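Local coordinates for putative cell filamentation protein (Bartonella quintana, PDB 4N67), which binds ADP and probably transfers AMP from ATP onto target proteins through its Fic domain, as in related Bartonella effectors, at residues A[60-65]-A[164-169]. The protein carries 2 engineered substitutions. Sequence-based numbering, arbitrary orientation.
Sequences AYLRTI and RMFMEK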
loop_
_atom_site.group_PDB
_atom_site.type_symbol
_atom_site.label_atom_id
_atom_site.label_comp_id
_atom_site.label_asym_id
_atom_site.label_seq_id
_atom_site.Cartn_x
_atom_site.Cartn_y
_atom_site.Cartn_z
ATOM N N ALA A 60 7.531 9.526 1.508
ATOM C CA ALA A 60 8.457 9.078 2.546
ATOM C C ALA A 60 7.748 8.302 3.612
ATOM O O ALA A 60 8.258 7.294 4.097
ATOM C CB ALA A 60 9.197 10.230 3.160
ATOM N N TYR A 61 6.569 8.749 4.006
ATOM C CA TYR A 61 5.823 8.001 4.996
ATOM C C TYR A 61 5.402 6.638 4.454
ATOM O O TYR A 61 5.446 5.629 5.175
ATOM C CB TYR A 61 4.634 8.837 5.497
ATOM C CG TYR A 61 3.883 8.195 6.645
ATOM C CD1 TYR A 61 4.508 7.856 7.831
ATOM C CD2 TYR A 61 2.519 7.940 6.532
ATOM C CE1 TYR A 61 3.808 7.267 8.878
ATOM C CE2 TYR A 61 1.797 7.367 7.559
ATOM C CZ TYR A 61 2.436 7.034 8.729
ATOM O OH TYR A 61 1.701 6.487 9.752
ATOM N N LEU A 62 4.943 6.585 3.202
ATOM C CA LEU A 62 4.567 5.318 2.586
ATOM C C LEU A 62 5.749 4.364 2.587
ATOM O O LEU A 62 5.605 3.184 2.932
ATOM C CB LEU A 62 4.028 5.549 1.186
ATOM C CG LEU A 62 3.369 4.366 0.535
ATOM C CD1 LEU A 62 1.968 4.152 1.058
ATOM C CD2 LEU A 62 3.322 4.565 -0.968
ATOM N N ARG A 63 6.935 4.888 2.258
ATOM C CA ARG A 63 8.131 4.063 2.311
ATOM C C ARG A 63 8.448 3.568 3.730
ATOM O O ARG A 63 8.840 2.422 3.940
ATOM C CB ARG A 63 9.313 4.829 1.728
ATOM C CG ARG A 63 9.232 5.025 0.216
ATOM C CD ARG A 63 10.462 5.761 -0.314
ATOM N NE ARG A 63 10.528 5.716 -1.767
ATOM C CZ ARG A 63 10.047 6.625 -2.607
ATOM N NH1 ARG A 63 9.493 7.751 -2.182
ATOM N NH2 ARG A 63 10.196 6.428 -3.917
ATOM N N THR A 64 8.256 4.435 4.704
ATOM C CA THR A 64 8.439 4.046 6.103
ATOM C C THR A 64 7.489 2.923 6.514
ATOM O O THR A 64 7.905 1.964 7.164
ATOM C CB THR A 64 8.283 5.242 7.030
ATOM O OG1 THR A 64 9.435 6.083 6.871
ATOM C CG2 THR A 64 8.183 4.831 8.457
ATOM N N ILE A 65 6.216 3.018 6.143
ATOM C CA ILE A 65 5.302 1.940 6.421
ATOM C C ILE A 65 5.764 0.632 5.813
ATOM O O ILE A 65 5.811 -0.406 6.489
ATOM C CB ILE A 65 3.871 2.259 5.930
ATOM C CG1 ILE A 65 3.301 3.468 6.688
ATOM C CG2 ILE A 65 2.962 1.060 6.076
ATOM C CD1 ILE A 65 2.037 3.999 6.065
ATOM N N ARG A 164 -3.102 0.058 2.834
ATOM C CA ARG A 164 -4.154 -0.015 3.857
ATOM C C ARG A 164 -3.706 0.647 5.154
ATOM O O ARG A 164 -4.464 1.390 5.769
ATOM C CB ARG A 164 -4.629 -1.460 4.108
ATOM C CG ARG A 164 -5.378 -2.019 2.935
ATOM C CD ARG A 164 -6.013 -3.363 3.189
ATOM N NE ARG A 164 -5.089 -4.462 3.418
ATOM C CZ ARG A 164 -4.542 -5.227 2.478
ATOM N NH1 ARG A 164 -3.774 -6.244 2.844
ATOM N NH2 ARG A 164 -4.756 -5.022 1.184
ATOM N N MET A 165 -2.457 0.442 5.574
ATOM C CA MET A 165 -1.978 1.088 6.787
ATOM C C MET A 165 -1.889 2.608 6.602
ATOM O O MET A 165 -2.226 3.383 7.483
ATOM C CB MET A 165 -0.620 0.532 7.228
ATOM C CG MET A 165 -0.106 1.113 8.513
ATOM S SD MET A 165 -1.219 0.903 9.920
ATOM C CE MET A 165 -1.161 -0.855 10.149
ATOM N N PHE A 166 -1.432 3.046 5.441
ATOM C CA PHE A 166 -1.403 4.468 5.163
ATOM C C PHE A 166 -2.799 5.067 5.360
ATOM O O PHE A 166 -2.961 6.122 5.974
ATOM C CB PHE A 166 -0.859 4.681 3.729
ATOM C CG PHE A 166 -0.718 6.121 3.291
ATOM C CD1 PHE A 166 -1.778 6.811 2.735
ATOM C CD2 PHE A 166 0.534 6.719 3.331
ATOM C CE1 PHE A 166 -1.618 8.105 2.300
ATOM C CE2 PHE A 166 0.708 8.017 2.871
ATOM C CZ PHE A 166 -0.376 8.689 2.361
ATOM N N MET A 167 -3.806 4.377 4.830
ATOM C CA MET A 167 -5.180 4.866 5.003
ATOM C C MET A 167 -5.641 4.851 6.433
ATOM O O MET A 167 -6.304 5.793 6.881
ATOM C CB MET A 167 -6.172 4.044 4.184
ATOM C CG MET A 167 -5.909 4.050 2.711
ATOM S SD MET A 167 -5.730 5.662 1.953
ATOM C CE MET A 167 -7.303 6.435 2.332
ATOM N N GLU A 168 -5.281 3.813 7.182
ATOM C CA GLU A 168 -5.667 3.787 8.586
ATOM C C GLU A 168 -5.144 5.008 9.323
ATOM O O GLU A 168 -5.859 5.650 10.093
ATOM C CB GLU A 168 -5.141 2.538 9.285
ATOM C CG GLU A 168 -5.765 1.205 8.880
ATOM C CD GLU A 168 -5.310 0.043 9.778
ATOM O OE1 GLU A 168 -5.085 0.279 10.978
ATOM O OE2 GLU A 168 -5.195 -1.069 9.241
ATOM N N LYS A 169 -3.887 5.367 9.065
ATOM C CA LYS A 169 -3.287 6.473 9.773
ATOM C C LYS A 169 -3.777 7.828 9.264
ATOM O O LYS A 169 -3.991 8.752 10.048
ATOM C CB LYS A 169 -1.759 6.371 9.731
ATOM C CG LYS A 169 -1.232 5.240 10.610
ATOM C CD LYS A 169 -1.266 5.616 12.095
ATOM C CE LYS A 169 -1.291 4.397 13.005
ATOM N NZ LYS A 169 -1.765 4.723 14.368
#
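Two rings, Tyr-61 and Phe-166, meet obliquely between helices 59-70 and 164-174, their CD2 atoms 4.0 Å apart. One face of the Tyr-61 ring carries CG1 of Ile-65, 4.2 Å above the plane and displaced toward the rim. At its edge, near the ring plane, lies CB of Lys-169; in the conformer described, one of two deposited for Lys-169, the phenol OH sits 3.3 Å from Lys-169 CG, a van der Waals approach at about a right angle to the aliphatic chain. Around Phe-166, Ile-65 CD1 lies at the edge, near the ring plane, 3.8 Å from Phe-166 CB, while Leu-62 CD1 comes obliquely to within 3.7 Å of Phe-166 CD2. With CG of Phe-166 anti to the backbone N (chi1 -178°), the ring extends between Leu-62 and Tyr-61. Ile-65 also reaches the second backbone, CD1 lying 3.6 Å from Phe-166 CA, and its CG2 branch touches Met-165 CB at 3.8 Å. No hydrogen bond crosses this buried, mostly apolar interface; in the same conformer the Lys-169 ammonium instead bonds to Gln-172 and to the backbone oxygens of Arg-49 and Glu-51. The segment axes approach to 9.9 Å at 119°, joining two helices of the mainly helical Fic core. Helix 30-48 covers Tyr-61, Ile-65 and Met-165 through Phe-48, whereas Phe-166 packs on Leu-149 of helix 135-152 and Leu-124 of helix 112-126.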